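Local atomic coordinates of sugar ABC transporter, periplasmic sugar-binding protein (Caulobacter crescentus, PDB entry 4IRX), a protein that binds myo-inositol in the periplasm of Caulobacter crescentus, probably to deliver it to an ABC transporter for uptake. Residues Q184-L187 / T188-D192. Numbering follows the deposited sequence.
Sequences QNIL and TSMRD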
ATOM      1  N   GLN A 184      16.194 -13.480   5.597  1.00 10.11           N
ATOM      2  CA  GLN A 184      17.340 -14.255   6.067  1.00  9.00           C
ATOM      3  C   GLN A 184      17.315 -15.682   5.559  1.00  7.63           C
ATOM      4  O   GLN A 184      18.325 -16.196   5.066  1.00  9.57           O
ATOM      5  CB  GLN A 184      17.407 -14.262   7.593  1.00  8.10           C
ATOM      6  CG  GLN A 184      17.897 -12.931   8.160  1.00  9.72           C
ATOM      7  CD  GLN A 184      18.067 -12.973   9.657  1.00 10.62           C
ATOM      8  OE1 GLN A 184      17.118 -13.310  10.386  1.00 14.49           O
ATOM      9  NE2 GLN A 184      19.272 -12.651  10.131  1.00 11.26           N
ATOM     10  N   ASN A 185      16.149 -16.320   5.641  1.00  9.01           N
ATOM     11  CA  ASN A 185      16.036 -17.705   5.243  1.00  8.77           C
ATOM     12  C   ASN A 185      16.232 -17.856   3.726  1.00 10.41           C
ATOM     13  O   ASN A 185      16.856 -18.823   3.267  1.00 11.06           O
ATOM     14  CB  ASN A 185      14.702 -18.260   5.710  1.00  8.69           C
ATOM     15  CG  ASN A 185      14.704 -18.595   7.178  1.00 13.45           C
ATOM     16  OD1 ASN A 185      15.767 -18.707   7.795  1.00 13.96           O
ATOM     17  ND2 ASN A 185      13.516 -18.738   7.761  1.00 14.37           N
ATOM     18  N   ILE A 186      15.726 -16.888   2.957  1.00 12.25           N
ATOM     19  CA  ILE A 186      15.931 -16.895   1.518  1.00 11.03           C
ATOM     20  C   ILE A 186      17.412 -16.748   1.208  1.00 10.27           C
ATOM     21  O   ILE A 186      17.959 -17.493   0.373  1.00 12.00           O
ATOM     22  CB  ILE A 186      15.125 -15.784   0.845  1.00 10.56           C
ATOM     23  CG1 ILE A 186      13.629 -16.101   0.953  1.00 10.88           C
ATOM     24  CG2 ILE A 186      15.574 -15.633  -0.609  1.00 10.25           C
ATOM     25  CD1 ILE A 186      12.739 -14.947   0.476  1.00 11.26           C
ATOM     26  N   LEU A 187      18.077 -15.825   1.899  1.00  8.94           N
ATOM     27  CA  LEU A 187      19.525 -15.644   1.675  1.00  7.64           C
ATOM     28  C   LEU A 187      20.303 -16.905   2.007  1.00 10.33           C
ATOM     29  O   LEU A 187      21.204 -17.284   1.274  1.00 13.87           O
ATOM     30  CB  LEU A 187      20.058 -14.425   2.437  1.00 11.47           C
ATOM     31  CG  LEU A 187      19.483 -13.084   1.980  1.00  9.44           C
ATOM     32  CD1 LEU A 187      19.955 -12.010   2.951  1.00 11.75           C
ATOM     33  CD2 LEU A 187      19.969 -12.758   0.552  1.00 13.51           C
ATOM     34  N   THR A 188      19.938 -17.566   3.101  1.00  8.13           N
ATOM     35  CA  THR A 188      20.603 -18.800   3.488  1.00  9.22           C
ATOM     36  C   THR A 188      20.417 -19.876   2.429  1.00 15.34           C
ATOM     37  O   THR A 188      21.355 -20.612   2.103  1.00 15.20           O
ATOM     38  CB  THR A 188      20.048 -19.265   4.837  1.00  7.12           C
ATOM     39  OG1 THR A 188      20.441 -18.317   5.816  1.00 10.06           O
ATOM     40  CG2 THR A 188      20.583 -20.677   5.208  1.00 10.28           C
ATOM     41  N   SER A 189      19.216 -19.962   1.863  1.00 10.46           N
ATOM     42  CA  SER A 189      18.922 -20.958   0.819  1.00 12.02           C
ATOM     43  C   SER A 189      19.710 -20.743  -0.462  1.00 15.53           C
ATOM     44  O   SER A 189      19.856 -21.672  -1.250  1.00 21.27           O
ATOM     45  CB  SER A 189      17.423 -21.003   0.535  1.00 13.33           C
ATOM     46  OG  SER A 189      16.999 -19.950  -0.333  1.00 21.19           O
HETATM   47  N   MSE A 190      20.213 -19.537  -0.684  1.00 15.94           N
HETATM   48  CA  MSE A 190      21.047 -19.324  -1.887  0.53 18.08           C
HETATM   49  C   MSE A 190      22.349 -18.619  -1.547  1.00 17.60           C
HETATM   50  O   MSE A 190      22.846 -17.764  -2.283  1.00 18.30           O
HETATM   51  CB  MSE A 190      20.296 -18.544  -2.950  0.53 22.81           C
HETATM   52  CG  MSE A 190      19.904 -17.213  -2.451  0.53 10.54           C
HETATM   53 SE   MSE A 190      18.706 -16.321  -3.669  0.53 21.09          SE
HETATM   54  CE  MSE A 190      17.153 -17.546  -3.595  0.53 17.11           C
ATOM     55  N   ARG A 191      22.949 -19.033  -0.439  1.00 17.82           N
ATOM     56  CA  ARG A 191      24.149 -18.352   0.016  1.00 22.25           C
ATOM     57  C   ARG A 191      25.336 -18.493  -0.924  1.00 18.75           C
ATOM     58  O   ARG A 191      26.239 -17.665  -0.916  1.00 25.36           O
ATOM     59  CB  ARG A 191      24.488 -18.753   1.453  1.00 29.49           C
ATOM     60  CG  ARG A 191      24.771 -20.215   1.630  1.00 29.67           C
ATOM     61  CD  ARG A 191      24.834 -20.553   3.110  1.00 27.62           C
ATOM     62  NE  ARG A 191      25.857 -19.761   3.787  1.00 23.49           N
ATOM     63  CZ  ARG A 191      27.038 -20.236   4.166  1.00 45.76           C
ATOM     64  NH1 ARG A 191      27.347 -21.508   3.936  1.00 38.96           N
ATOM     65  NH2 ARG A 191      27.905 -19.445   4.784  1.00 43.44           N
ATOM     66  N   ASP A 192      25.314 -19.517  -1.762  1.00 21.35           N
ATOM     67  CA  ASP A 192      26.395 -19.706  -2.717  1.00 30.70           C
ATOM     68  C   ASP A 192      26.173 -18.847  -3.967  1.00 31.39           C
ATOM     69  O   ASP A 192      27.093 -18.605  -4.734  1.00 32.02           O
ATOM     70  CB  ASP A 192      26.561 -21.192  -3.043  1.00 38.85           C
ATOM     71  CG  ASP A 192      26.804 -22.037  -1.791  1.00 43.31           C
ATOM     72  OD1 ASP A 192      27.843 -21.832  -1.127  1.00 43.57           O
ATOM     73  OD2 ASP A 192      25.951 -22.897  -1.469  1.00 39.51           O
TER
HETATM   74  O   HOH W   1      18.451 -18.379   7.873  1.00 10.05           O
HETATM   75  O   HOH W   2      22.730 -15.409  -0.090  1.00 26.51           O
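S189 folds its hydroxyl back onto the turn before it: OG donates to the carbonyl O of I186 at 2.7 Å. A chi1 of 81° turns the hydroxyl back along the helix, and serine suits the place because its short arm carries a donor to a carbonyl three residues earlier. Near here the regular turns of helix 176-189 give way to a looser turn. T188 N to Q184 O (2.9 Å) and S189 N to N185 O (3.0 Å) are still regular i to i+4 bonds, but M190 N bonds weakly to I186 O and also to L187 O at 3.1 Å, the latter from above the carbonyl plane.

The packed side is apolar. The branched I186 lies against strands 132-138 and 164-171, and L187 packs on P195 and L218. The flexible selenomethionine M190 has two conformers; in one it runs beside I186, CE meeting CG2 at 3.9 Å, and reaches both strands and P195, so these contacts are provisional. The opposite side is polar and wet: one water donates to N185 OD1 at 2.7 Å and hydrogen-bonds T188 OG1, tying two short polar side chains together. A second water, at the end of the turn beside the apolar side chains, donates to L187 O, and weakly to M190 O.

As the regular backbone donors run out, a hydroxyl, bent hydrogen bonds from the M190 N-H and water serve the I186 and L187 carbonyls, consistent with a helix end anchored by its apolar face and solvated on its outer one.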